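Local coordinates for protein acetyltransferase (PDB 2FSR) that probably transfers an acetyl group from acetyl-coenzyme A to an acceptor substrate, as GNAT-family enzymes do, at residues I27-L30 with L35-R38; L88-G93 with W117-G122; K113-L118 with V134-W139. All coordinates share one frame; numbering follows the deposited sequence.

Contact 1: I27-L30 with L35-R38; sequences IPTL and LTLR
Leu-30 lays its CB against CB of Leu-37, 4.1 Å away, and the two leucines sit on the same face of the sheet. Both turn CG to the side opposite their own carbonyl carbon, and beyond CG their branches reach helix 128-143, where Leu-30 also meets Trp-139. Behind this pair the backbones are joined twice: Leu-37 N gives a nearly straight bond to Leu-30 O (2.7 Å, 175° at the hydrogen), and Leu-30 N returns a more bent one to Leu-37 O (145°). Leu-30 and Leu-37 are thus a hydrogen-bonded pair of an antiparallel hairpin, which forms the edge of the GNAT sheet where strand 30-31 turns back into strand 35-38. Leu-37 O is approached a second time, by the CA-H of Thr-29, with CA of Thr-29 at 3.2 Å from that oxygen. Thr-29 sends its methyl CG2 obliquely against CG2 of Thr-36 (3.5 Å), while its OG1 lies 3.7 Å from CB of Arg-38. Only the root of Arg-38 takes part here; the chain bends at chi2 (98°) and carries the guanidinium off to salt bridges with Asp-44 and Asp-91. The hydroxyl of Thr-36 is engaged by the carbonyl of Gly-93, to which it is hydrogen-bonded.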
ATOM      1  N   ILE A  27       8.713   3.767 -11.986  1.00 15.09           N
ATOM      2  CA  ILE A  27       7.888   3.095 -10.991  1.00 12.31           C
ATOM      3  C   ILE A  27       7.849   1.617 -11.375  1.00 11.95           C
ATOM      4  O   ILE A  27       7.616   1.290 -12.527  1.00 12.42           O
ATOM      5  CB  ILE A  27       6.477   3.679 -10.913  1.00 11.53           C
ATOM      6  CG1 ILE A  27       6.557   5.186 -10.613  1.00 11.18           C
ATOM      7  CG2 ILE A  27       5.653   2.932  -9.841  1.00 10.65           C
ATOM      8  CD1 ILE A  27       5.197   5.878 -10.602  1.00 10.63           C
ATOM      9  N   PRO A  28       8.131   0.721 -10.411  1.00 11.48           N
ATOM     10  CA  PRO A  28       8.163  -0.714 -10.716  1.00 11.25           C
ATOM     11  C   PRO A  28       6.788  -1.285 -11.093  1.00 11.50           C
ATOM     12  O   PRO A  28       5.734  -0.716 -10.745  1.00 11.55           O
ATOM     13  CB  PRO A  28       8.640  -1.349  -9.406  1.00 11.53           C
ATOM     14  CG  PRO A  28       9.233  -0.258  -8.619  1.00 13.53           C
ATOM     15  CD  PRO A  28       8.470   0.983  -9.007  1.00 12.32           C
ATOM     16  N   THR A  29       6.820  -2.390 -11.829  1.00 11.34           N
ATOM     17  CA  THR A  29       5.654  -3.272 -11.962  1.00 11.67           C
ATOM     18  C   THR A  29       6.093  -4.637 -11.442  1.00 11.69           C
ATOM     19  O   THR A  29       6.916  -5.320 -12.072  1.00 12.71           O
ATOM     20  CB  THR A  29       5.164  -3.395 -13.415  1.00 11.28           C
ATOM     21  OG1 THR A  29       4.618  -2.146 -13.840  1.00 12.35           O
ATOM     22  CG2 THR A  29       4.065  -4.481 -13.547  1.00 12.46           C
ATOM     23  N   LEU A  30       5.568  -5.010 -10.274  1.00 11.26           N
ATOM     24  CA  LEU A  30       5.928  -6.270  -9.632  1.00 11.93           C
ATOM     25  C   LEU A  30       4.949  -7.362 -10.024  1.00 13.06           C
ATOM     26  O   LEU A  30       3.739  -7.116 -10.165  1.00 13.10           O
ATOM     27  CB  LEU A  30       5.957  -6.126  -8.108  1.00 11.39           C
ATOM     28  CG  LEU A  30       6.817  -4.985  -7.571  1.00 12.79           C
ATOM     29  CD1 LEU A  30       6.748  -4.963  -6.063  1.00 14.07           C
ATOM     30  CD2 LEU A  30       8.253  -5.141  -8.052  1.00 14.56           C
ATOM     31  N   LEU A  35      -0.762 -12.020  -9.043  1.00 10.63           N
ATOM     32  CA  LEU A  35      -1.062 -10.583  -9.182  1.00 10.39           C
ATOM     33  C   LEU A  35      -0.022  -9.806  -9.959  1.00 10.61           C
ATOM     34  O   LEU A  35       1.136 -10.209 -10.055  1.00 11.38           O
ATOM     35  CB  LEU A  35      -1.206  -9.928  -7.798  1.00  9.66           C
ATOM     36  CG  LEU A  35      -2.104 -10.627  -6.764  1.00  9.68           C
ATOM     37  CD1 LEU A  35      -1.877 -10.041  -5.370  1.00  9.77           C
ATOM     38  CD2 LEU A  35      -3.570 -10.565  -7.212  1.00 10.96           C
ATOM     39  N   THR A  36      -0.458  -8.684 -10.509  1.00  9.93           N
ATOM     40  CA  THR A  36       0.465  -7.704 -11.093  1.00 10.16           C
ATOM     41  C   THR A  36       0.276  -6.423 -10.278  1.00  9.83           C
ATOM     42  O   THR A  36      -0.865  -5.967 -10.080  1.00 10.75           O
ATOM     43  CB  THR A  36       0.178  -7.451 -12.586  1.00 10.60           C
ATOM     44  OG1 THR A  36       0.391  -8.671 -13.323  1.00 12.36           O
ATOM     45  CG2 THR A  36       1.112  -6.370 -13.155  1.00 11.85           C
ATOM     46  N   LEU A  37       1.383  -5.883  -9.755  1.00  9.51           N
ATOM     47  CA  LEU A  37       1.334  -4.682  -8.910  1.00  9.18           C
ATOM     48  C   LEU A  37       1.959  -3.576  -9.720  1.00  9.16           C
ATOM     49  O   LEU A  37       3.164  -3.608  -9.952  1.00 10.10           O
ATOM     50  CB  LEU A  37       2.106  -4.910  -7.599  1.00  8.56           C
ATOM     51  CG  LEU A  37       1.801  -6.230  -6.876  1.00  9.96           C
ATOM     52  CD1 LEU A  37       2.579  -6.315  -5.579  1.00 10.37           C
ATOM     53  CD2 LEU A  37       0.312  -6.408  -6.610  1.00 10.24           C
ATOM     54  N   ARG A  38       1.155  -2.620 -10.177  1.00  8.72           N
ATOM     55  CA  ARG A  38       1.631  -1.701 -11.218  1.00  8.74           C
ATOM     56  C   ARG A  38       1.300  -0.231 -10.933  1.00  8.47           C
ATOM     57  O   ARG A  38       0.525   0.081 -10.031  1.00  8.10           O
ATOM     58  CB  ARG A  38       1.108  -2.106 -12.607  1.00  9.96           C
ATOM     59  CG  ARG A  38      -0.366  -2.429 -12.637  1.00 12.58           C
ATOM     60  CD  ARG A  38      -1.173  -1.275 -13.108  1.00 12.98           C
ATOM     61  NE  ARG A  38      -2.614  -1.542 -13.031  1.00 12.65           N
ATOM     62  CZ  ARG A  38      -3.520  -0.594 -12.859  1.00 12.30           C
ATOM     63  NH1 ARG A  38      -3.136   0.681 -12.782  1.00 10.99           N
ATOM     64  NH2 ARG A  38      -4.803  -0.912 -12.755  1.00 11.58           N
TER

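Contact 2: L88-G93 with W117-G122; sequences LMIDLG and WLLYEG
Met-89, a selenomethionine, makes the first touch: its terminal methyl CE comes within 3.3 Å of the phenolic OH of Tyr-120. Bends at chi2 and chi3 (-47° and -65°) fold the end of the chain round toward that ring, and the two side chains cross at about a right angle. Met-89 CE is 4.2 Å from Tyr-120 CZ and comes at the ring obliquely. One residue on, and on the opposite face of the sheet from Met-89, Ile-90 points across to the other strand. CD1 of Ile-90 packs against CD2 of Leu-119 at 4.1 Å, again with the side chains at nearly a right angle, and the same methyl lies 4.3 Å from the carbonyl O of Leu-118. Both residues span the middle strand, 97-105, which runs between the segments in the antiparallel sheet of the GNAT fold; Ile-90 and Leu-119 have their CA atoms 8.5 Å apart. Further along, Leu-92 packs on Tyr-128 of helix 128-143. The direct contact between 88-93 and 117-122 is non-directional dispersion with no hydrogen bond of its own, so the spacing of the two strands is probably set mainly by their hydrogen bonds to strand 97-105.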
ATOM      1  N   LEU A  88       0.986   0.866  -5.500  1.00  6.30           N
ATOM      2  CA  LEU A  88       0.803   0.168  -6.767  1.00  6.85           C
ATOM      3  C   LEU A  88      -0.622  -0.376  -6.771  1.00  6.68           C
ATOM      4  O   LEU A  88      -1.154  -0.781  -5.715  1.00  7.30           O
ATOM      5  CB  LEU A  88       1.797  -0.989  -6.890  1.00  6.53           C
ATOM      6  CG  LEU A  88       3.284  -0.591  -6.903  1.00  6.96           C
ATOM      7  CD1 LEU A  88       4.201  -1.799  -6.694  1.00  8.68           C
ATOM      8  CD2 LEU A  88       3.627   0.158  -8.182  1.00  8.80           C
HETATM    9  N   MSE A  89      -1.262  -0.339  -7.939  1.00  7.08           N
HETATM   10  CA  MSE A  89      -2.578  -0.945  -8.066  1.00  7.76           C
HETATM   11  C   MSE A  89      -2.403  -2.442  -8.217  1.00  8.19           C
HETATM   12  O   MSE A  89      -1.446  -2.893  -8.845  1.00  8.22           O
HETATM   13  CB  MSE A  89      -3.327  -0.372  -9.267  1.00  8.30           C
HETATM   14  CG  MSE A  89      -3.584   1.150  -9.238  1.00  9.38           C
HETATM   15 SE   MSE A  89      -4.296   1.871  -7.580  0.75 13.15          SE
HETATM   16  CE  MSE A  89      -6.026   0.967  -7.575  1.00  9.84           C
ATOM     17  N   ILE A  90      -3.351  -3.190  -7.659  1.00  7.65           N
ATOM     18  CA  ILE A  90      -3.326  -4.656  -7.720  1.00  8.63           C
ATOM     19  C   ILE A  90      -4.231  -5.128  -8.838  1.00  9.50           C
ATOM     20  O   ILE A  90      -5.450  -4.896  -8.787  1.00 10.63           O
ATOM     21  CB  ILE A  90      -3.811  -5.299  -6.394  1.00  7.56           C
ATOM     22  CG1 ILE A  90      -3.023  -4.763  -5.176  1.00  8.93           C
ATOM     23  CG2 ILE A  90      -3.747  -6.826  -6.487  1.00  8.81           C
ATOM     24  CD1 ILE A  90      -3.582  -5.235  -3.819  1.00  9.41           C
ATOM     25  N   ASP A  91      -3.632  -5.772  -9.840  1.00  9.91           N
ATOM     26  CA  ASP A  91      -4.400  -6.403 -10.927  1.00  9.76           C
ATOM     27  C   ASP A  91      -4.306  -7.920 -10.831  1.00 10.85           C
ATOM     28  O   ASP A  91      -3.287  -8.459 -10.414  1.00 10.48           O
ATOM     29  CB  ASP A  91      -3.883  -5.970 -12.308  1.00 10.63           C
ATOM     30  CG  ASP A  91      -4.192  -4.515 -12.652  1.00 10.38           C
ATOM     31  OD1 ASP A  91      -4.945  -3.821 -11.928  1.00 12.22           O
ATOM     32  OD2 ASP A  91      -3.651  -4.071 -13.699  1.00 12.65           O
ATOM     33  N   LEU A  92      -5.379  -8.610 -11.231  1.00 11.84           N
ATOM     34  CA  LEU A  92      -5.347 -10.069 -11.270  1.00 13.34           C
ATOM     35  C   LEU A  92      -4.574 -10.552 -12.497  1.00 14.22           C
ATOM     36  O   LEU A  92      -4.942 -10.254 -13.638  1.00 15.03           O
ATOM     37  CB  LEU A  92      -6.768 -10.643 -11.302  1.00 12.97           C
ATOM     38  CG  LEU A  92      -7.556 -10.672  -9.999  1.00 15.37           C
ATOM     39  CD1 LEU A  92      -9.000 -11.067 -10.291  1.00 16.50           C
ATOM     40  CD2 LEU A  92      -6.943 -11.618  -8.972  1.00 16.40           C
ATOM     41  N   GLY A  93      -3.503 -11.303 -12.257  1.00 15.60           N
ATOM     42  CA  GLY A  93      -2.734 -11.940 -13.333  1.00 18.67           C
ATOM     43  C   GLY A  93      -2.331 -11.027 -14.470  1.00 20.66           C
ATOM     44  O   GLY A  93      -1.840  -9.922 -14.234  1.00 21.23           O
ATOM     45  N   TRP A 117      -2.874  -1.471   2.619  1.00  8.28           N
ATOM     46  CA  TRP A 117      -3.519  -2.205   1.516  1.00  8.70           C
ATOM     47  C   TRP A 117      -5.020  -2.030   1.590  1.00  8.85           C
ATOM     48  O   TRP A 117      -5.574  -1.724   2.645  1.00  8.79           O
ATOM     49  CB  TRP A 117      -3.200  -3.721   1.555  1.00  9.28           C
ATOM     50  CG  TRP A 117      -3.492  -4.327   2.900  1.00  9.55           C
ATOM     51  CD1 TRP A 117      -4.688  -4.834   3.343  1.00 10.91           C
ATOM     52  CD2 TRP A 117      -2.578  -4.458   3.989  1.00  9.21           C
ATOM     53  NE1 TRP A 117      -4.573  -5.252   4.648  1.00 11.38           N
ATOM     54  CE2 TRP A 117      -3.283  -5.045   5.066  1.00 10.04           C
ATOM     55  CE3 TRP A 117      -1.229  -4.128   4.164  1.00  9.86           C
ATOM     56  CZ2 TRP A 117      -2.684  -5.301   6.302  1.00 11.08           C
ATOM     57  CZ3 TRP A 117      -0.636  -4.391   5.386  1.00 10.24           C
ATOM     58  CH2 TRP A 117      -1.360  -4.963   6.441  1.00 11.18           C
ATOM     59  N   LEU A 118      -5.665  -2.239   0.449  1.00  9.01           N
ATOM     60  CA  LEU A 118      -7.116  -2.258   0.387  1.00  8.86           C
ATOM     61  C   LEU A 118      -7.527  -3.129  -0.799  1.00  8.96           C
ATOM     62  O   LEU A 118      -6.813  -3.224  -1.802  1.00  8.22           O
ATOM     63  CB  LEU A 118      -7.692  -0.843   0.247  1.00  8.83           C
ATOM     64  CG  LEU A 118      -7.317  -0.056  -1.016  1.00 10.61           C
ATOM     65  CD1 LEU A 118      -8.325  -0.305  -2.157  1.00 10.84           C
ATOM     66  CD2 LEU A 118      -7.246   1.439  -0.700  1.00 12.52           C
ATOM     67  N   LEU A 119      -8.687  -3.774  -0.664  1.00  9.01           N
ATOM     68  CA  LEU A 119      -9.298  -4.552  -1.741  1.00  9.17           C
ATOM     69  C   LEU A 119     -10.699  -4.061  -2.005  1.00  9.22           C
ATOM     70  O   LEU A 119     -11.445  -3.733  -1.067  1.00  9.72           O
ATOM     71  CB  LEU A 119      -9.350  -6.048  -1.395  1.00  9.83           C
ATOM     72  CG  LEU A 119      -8.014  -6.786  -1.319  1.00 11.31           C
ATOM     73  CD1 LEU A 119      -8.256  -8.256  -0.939  1.00 13.51           C
ATOM     74  CD2 LEU A 119      -7.222  -6.711  -2.630  1.00 13.27           C
ATOM     75  N   TYR A 120     -11.057  -4.006  -3.285  1.00  9.38           N
ATOM     76  CA  TYR A 120     -12.393  -3.625  -3.683  1.00  9.41           C
ATOM     77  C   TYR A 120     -13.355  -4.769  -3.396  1.00 10.43           C
ATOM     78  O   TYR A 120     -12.952  -5.915  -3.226  1.00 10.45           O
ATOM     79  CB  TYR A 120     -12.419  -3.287  -5.170  1.00  9.30           C
ATOM     80  CG  TYR A 120     -11.538  -2.094  -5.529  1.00  8.66           C
ATOM     81  CD1 TYR A 120     -11.337  -1.047  -4.622  1.00 10.46           C
ATOM     82  CD2 TYR A 120     -10.944  -2.007  -6.771  1.00  9.41           C
ATOM     83  CE1 TYR A 120     -10.537   0.062  -4.961  1.00  9.91           C
ATOM     84  CE2 TYR A 120     -10.145  -0.902  -7.129  1.00 10.49           C
ATOM     85  CZ  TYR A 120      -9.940   0.111  -6.207  1.00  8.23           C
ATOM     86  OH  TYR A 120      -9.156   1.196  -6.568  1.00  9.90           O
ATOM     87  N   GLU A 121     -14.633  -4.426  -3.380  1.00 11.30           N
ATOM     88  CA  GLU A 121     -15.675  -5.353  -3.004  1.00 12.11           C
ATOM     89  C   GLU A 121     -15.692  -6.588  -3.901  1.00 12.26           C
ATOM     90  O   GLU A 121     -15.646  -6.484  -5.133  1.00 13.02           O
ATOM     91  CB  GLU A 121     -17.017  -4.645  -3.076  1.00 11.71           C
ATOM     92  CG  GLU A 121     -18.118  -5.427  -2.437  1.00 14.87           C
ATOM     93  CD  GLU A 121     -19.397  -4.651  -2.446  1.00 15.74           C
ATOM     94  OE1 GLU A 121     -19.888  -4.300  -3.549  1.00 19.45           O
ATOM     95  OE2 GLU A 121     -19.906  -4.409  -1.338  1.00 19.29           O
ATOM     96  N   GLY A 122     -15.769  -7.760  -3.261  1.00 13.48           N
ATOM     97  CA  GLY A 122     -15.869  -9.026  -3.977  1.00 14.39           C
ATOM     98  C   GLY A 122     -14.579  -9.835  -4.038  1.00 15.46           C
ATOM     99  O   GLY A 122     -14.562 -10.961  -4.534  1.00 17.44           O
TER

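Contact 3: K113-L118 with V134-W139; sequences KELGWL and VALRDW
Chi1 of -178° in Leu-115 sets CG anti to the backbone N and, with chi2 at 68°, carries both methyls of the side chain over to the helix. In Arg-137 chi1 of 173° sends the chain beyond CB away, so that CB alone lies beside the leucine. There CD2 of Leu-115 meets CB of Arg-137 at 4.1 Å, the two side chains crossing at a slant, and CD1 of Leu-115 reaches CD2 of Leu-136 at 4.3 Å. One leucine thus touches two successive residues of the helix with its two branches. This is the alpha/beta packing of the GNAT fold, in which helix 128-143, the next regular element after strand 114-119, lies across one face of the sheet; Ile-104 of the neighbouring strand 97-105 meets both Leu-115 and Leu-136. Further out, Arg-137 bends at chi3 and turns its guanidinium back along its own helix. It forms a salt bridge in which NE and NH2 of Arg-137 both donate to the syn side of Asp-138 OD1, at 2.8 and 2.7 Å, from the same face of the carboxylate. The two bonds to one oxygen fix the rotation of the guanidinium, and the CA of Val-134 lies 4.2 Å above one of its faces.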
ATOM      1  N   LYS A 113       7.746   4.997   7.818  1.00  7.43           N
ATOM      2  CA  LYS A 113       7.350   4.399   6.515  1.00  7.63           C
ATOM      3  C   LYS A 113       6.350   3.286   6.765  1.00  7.84           C
ATOM      4  O   LYS A 113       6.587   2.405   7.583  1.00  8.02           O
ATOM      5  CB  LYS A 113       8.557   3.924   5.709  1.00  8.19           C
ATOM      6  CG  LYS A 113       9.472   5.065   5.259  1.00  7.36           C
ATOM      7  CD  LYS A 113      10.598   4.554   4.377  1.00  8.50           C
ATOM      8  CE  LYS A 113      11.558   5.667   3.984  1.00  8.01           C
ATOM      9  NZ  LYS A 113      10.946   6.716   3.107  1.00  7.87           N
ATOM     10  N   GLU A 114       5.228   3.338   6.063  1.00  7.74           N
ATOM     11  CA  GLU A 114       4.023   2.577   6.428  1.00  7.87           C
ATOM     12  C   GLU A 114       3.459   1.789   5.255  1.00  8.10           C
ATOM     13  O   GLU A 114       3.230   2.348   4.174  1.00  8.62           O
ATOM     14  CB  GLU A 114       2.943   3.514   6.999  1.00  8.79           C
ATOM     15  CG  GLU A 114       1.828   2.775   7.755  1.00  9.35           C
ATOM     16  CD  GLU A 114       0.548   2.665   7.004  1.00 14.45           C
ATOM     17  OE1 GLU A 114       0.490   3.099   5.822  1.00 13.81           O
ATOM     18  OE2 GLU A 114      -0.426   2.195   7.629  1.00 12.95           O
ATOM     19  N   LEU A 115       3.230   0.500   5.478  1.00  7.39           N
ATOM     20  CA  LEU A 115       2.652  -0.408   4.493  1.00  7.58           C
ATOM     21  C   LEU A 115       1.134  -0.474   4.678  1.00  8.26           C
ATOM     22  O   LEU A 115       0.644  -0.745   5.780  1.00  7.61           O
ATOM     23  CB  LEU A 115       3.261  -1.814   4.678  1.00  7.93           C
ATOM     24  CG  LEU A 115       2.853  -2.949   3.722  1.00  7.72           C
ATOM     25  CD1 LEU A 115       3.369  -2.701   2.324  1.00  8.71           C
ATOM     26  CD2 LEU A 115       3.371  -4.300   4.237  1.00  7.49           C
ATOM     27  N   GLY A 116       0.391  -0.194   3.605  1.00  7.92           N
ATOM     28  CA  GLY A 116      -1.069  -0.280   3.678  1.00  8.70           C
ATOM     29  C   GLY A 116      -1.649  -0.975   2.472  1.00  7.94           C
ATOM     30  O   GLY A 116      -1.009  -1.078   1.435  1.00  8.87           O
ATOM     31  N   TRP A 117      -2.874  -1.471   2.619  1.00  8.28           N
ATOM     32  CA  TRP A 117      -3.519  -2.205   1.516  1.00  8.70           C
ATOM     33  C   TRP A 117      -5.020  -2.030   1.590  1.00  8.85           C
ATOM     34  O   TRP A 117      -5.574  -1.724   2.645  1.00  8.79           O
ATOM     35  CB  TRP A 117      -3.200  -3.721   1.555  1.00  9.28           C
ATOM     36  CG  TRP A 117      -3.492  -4.327   2.900  1.00  9.55           C
ATOM     37  CD1 TRP A 117      -4.688  -4.834   3.343  1.00 10.91           C
ATOM     38  CD2 TRP A 117      -2.578  -4.458   3.989  1.00  9.21           C
ATOM     39  NE1 TRP A 117      -4.573  -5.252   4.648  1.00 11.38           N
ATOM     40  CE2 TRP A 117      -3.283  -5.045   5.066  1.00 10.04           C
ATOM     41  CE3 TRP A 117      -1.229  -4.128   4.164  1.00  9.86           C
ATOM     42  CZ2 TRP A 117      -2.684  -5.301   6.302  1.00 11.08           C
ATOM     43  CZ3 TRP A 117      -0.636  -4.391   5.386  1.00 10.24           C
ATOM     44  CH2 TRP A 117      -1.360  -4.963   6.441  1.00 11.18           C
ATOM     45  N   LEU A 118      -5.665  -2.239   0.449  1.00  9.01           N
ATOM     46  CA  LEU A 118      -7.116  -2.258   0.387  1.00  8.86           C
ATOM     47  C   LEU A 118      -7.527  -3.129  -0.799  1.00  8.96           C
ATOM     48  O   LEU A 118      -6.813  -3.224  -1.802  1.00  8.22           O
ATOM     49  CB  LEU A 118      -7.692  -0.843   0.247  1.00  8.83           C
ATOM     50  CG  LEU A 118      -7.317  -0.056  -1.016  1.00 10.61           C
ATOM     51  CD1 LEU A 118      -8.325  -0.305  -2.157  1.00 10.84           C
ATOM     52  CD2 LEU A 118      -7.246   1.439  -0.700  1.00 12.52           C
ATOM     53  N   VAL A 134       3.206  -8.978   1.043  1.00 11.10           N
ATOM     54  CA  VAL A 134       4.493  -9.690   1.110  1.00 11.73           C
ATOM     55  C   VAL A 134       5.419  -9.217  -0.004  1.00 11.59           C
ATOM     56  O   VAL A 134       6.623  -8.972   0.235  1.00 12.04           O
ATOM     57  CB  VAL A 134       4.287 -11.232   1.024  1.00 12.09           C
ATOM     58  CG1 VAL A 134       5.578 -11.948   0.622  1.00 13.47           C
ATOM     59  CG2 VAL A 134       3.733 -11.768   2.353  1.00 11.96           C
ATOM     60  N   ALA A 135       4.881  -9.079  -1.214  1.00 11.21           N
ATOM     61  CA  ALA A 135       5.683  -8.691  -2.371  1.00 11.26           C
ATOM     62  C   ALA A 135       6.258  -7.302  -2.195  1.00 11.63           C
ATOM     63  O   ALA A 135       7.456  -7.093  -2.410  1.00 11.47           O
ATOM     64  CB  ALA A 135       4.865  -8.783  -3.661  1.00 12.17           C
ATOM     65  N   LEU A 136       5.425  -6.342  -1.793  1.00 10.47           N
ATOM     66  CA  LEU A 136       5.941  -4.974  -1.670  1.00 11.47           C
ATOM     67  C   LEU A 136       6.825  -4.809  -0.438  1.00 11.32           C
ATOM     68  O   LEU A 136       7.828  -4.085  -0.487  1.00 11.39           O
ATOM     69  CB  LEU A 136       4.803  -3.948  -1.677  1.00 10.57           C
ATOM     70  CG  LEU A 136       5.256  -2.495  -1.824  1.00 12.26           C
ATOM     71  CD1 LEU A 136       6.056  -2.235  -3.109  1.00 12.41           C
ATOM     72  CD2 LEU A 136       4.057  -1.543  -1.711  1.00 11.41           C
ATOM     73  N   ARG A 137       6.446  -5.447   0.665  1.00 11.68           N
ATOM     74  CA  ARG A 137       7.297  -5.500   1.872  1.00 12.60           C
ATOM     75  C   ARG A 137       8.693  -6.023   1.540  1.00 12.28           C
ATOM     76  O   ARG A 137       9.706  -5.401   1.900  1.00 12.46           O
ATOM     77  CB  ARG A 137       6.664  -6.395   2.938  1.00 13.66           C
ATOM     78  CG  ARG A 137       7.537  -6.655   4.187  1.00 14.57           C
ATOM     79  CD  ARG A 137       7.130  -7.937   4.892  1.00 15.64           C
ATOM     80  NE  ARG A 137       7.569  -9.125   4.155  1.00 17.16           N
ATOM     81  CZ  ARG A 137       7.159 -10.375   4.384  1.00 15.38           C
ATOM     82  NH1 ARG A 137       6.266 -10.637   5.331  1.00 18.42           N
ATOM     83  NH2 ARG A 137       7.641 -11.365   3.648  1.00 17.19           N
ATOM     84  N   ASP A 138       8.754  -7.177   0.884  1.00 12.37           N
ATOM     85  CA  ASP A 138      10.052  -7.772   0.540  1.00 12.74           C
ATOM     86  C   ASP A 138      10.843  -6.886  -0.403  1.00 12.55           C
ATOM     87  O   ASP A 138      12.059  -6.740  -0.246  1.00 11.95           O
ATOM     88  CB  ASP A 138       9.854  -9.137  -0.117  1.00 13.05           C
ATOM     89  CG  ASP A 138       9.442 -10.216   0.869  1.00 13.88           C
ATOM     90  OD1 ASP A 138       9.320  -9.937   2.074  1.00 16.32           O
ATOM     91  OD2 ASP A 138       9.231 -11.358   0.409  1.00 15.99           O
ATOM     92  N   TRP A 139      10.174  -6.332  -1.410  1.00 12.54           N
ATOM     93  CA  TRP A 139      10.829  -5.420  -2.346  1.00 12.84           C
ATOM     94  C   TRP A 139      11.452  -4.242  -1.592  1.00 13.56           C
ATOM     95  O   TRP A 139      12.587  -3.831  -1.885  1.00 12.96           O
ATOM     96  CB  TRP A 139       9.814  -4.926  -3.384  1.00 13.46           C
ATOM     97  CG  TRP A 139      10.412  -4.010  -4.375  1.00 14.48           C
ATOM     98  CD1 TRP A 139      10.997  -4.350  -5.547  1.00 14.47           C
ATOM     99  CD2 TRP A 139      10.479  -2.583  -4.285  1.00 14.07           C
ATOM    100  NE1 TRP A 139      11.422  -3.225  -6.209  1.00 16.16           N
ATOM    101  CE2 TRP A 139      11.129  -2.125  -5.447  1.00 14.95           C
ATOM    102  CE3 TRP A 139      10.057  -1.653  -3.332  1.00 15.14           C
ATOM    103  CZ2 TRP A 139      11.363  -0.762  -5.693  1.00 16.75           C
ATOM    104  CZ3 TRP A 139      10.293  -0.287  -3.574  1.00 16.24           C
ATOM    105  CH2 TRP A 139      10.943   0.133  -4.739  1.00 15.25           C
TER

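How the contacts relate
Contact 1 comes first along the chain and closes before contact 2 opens; contact 3 begins on strand 114-119, where contact 2 ends, and the two share Trp-117 and Leu-118. Their centres form a near-equal triangle, 12 to 13 Å on a side. All three reach one antiparallel sheet: contact 1 at its first edge, contact 2 spanning from strand 87-92 to the far edge, contact 3 joining that edge to helix 128-143. Strands 35-38 and 87-92 are neighbours, so contact 1 abuts contact 2. The helix links the rest, Leu-136 touching both Leu-30 and Leu-88. On the helix side of the sheet the leucines of contacts 1 and 3, with Leu-88, pack into one apolar layer.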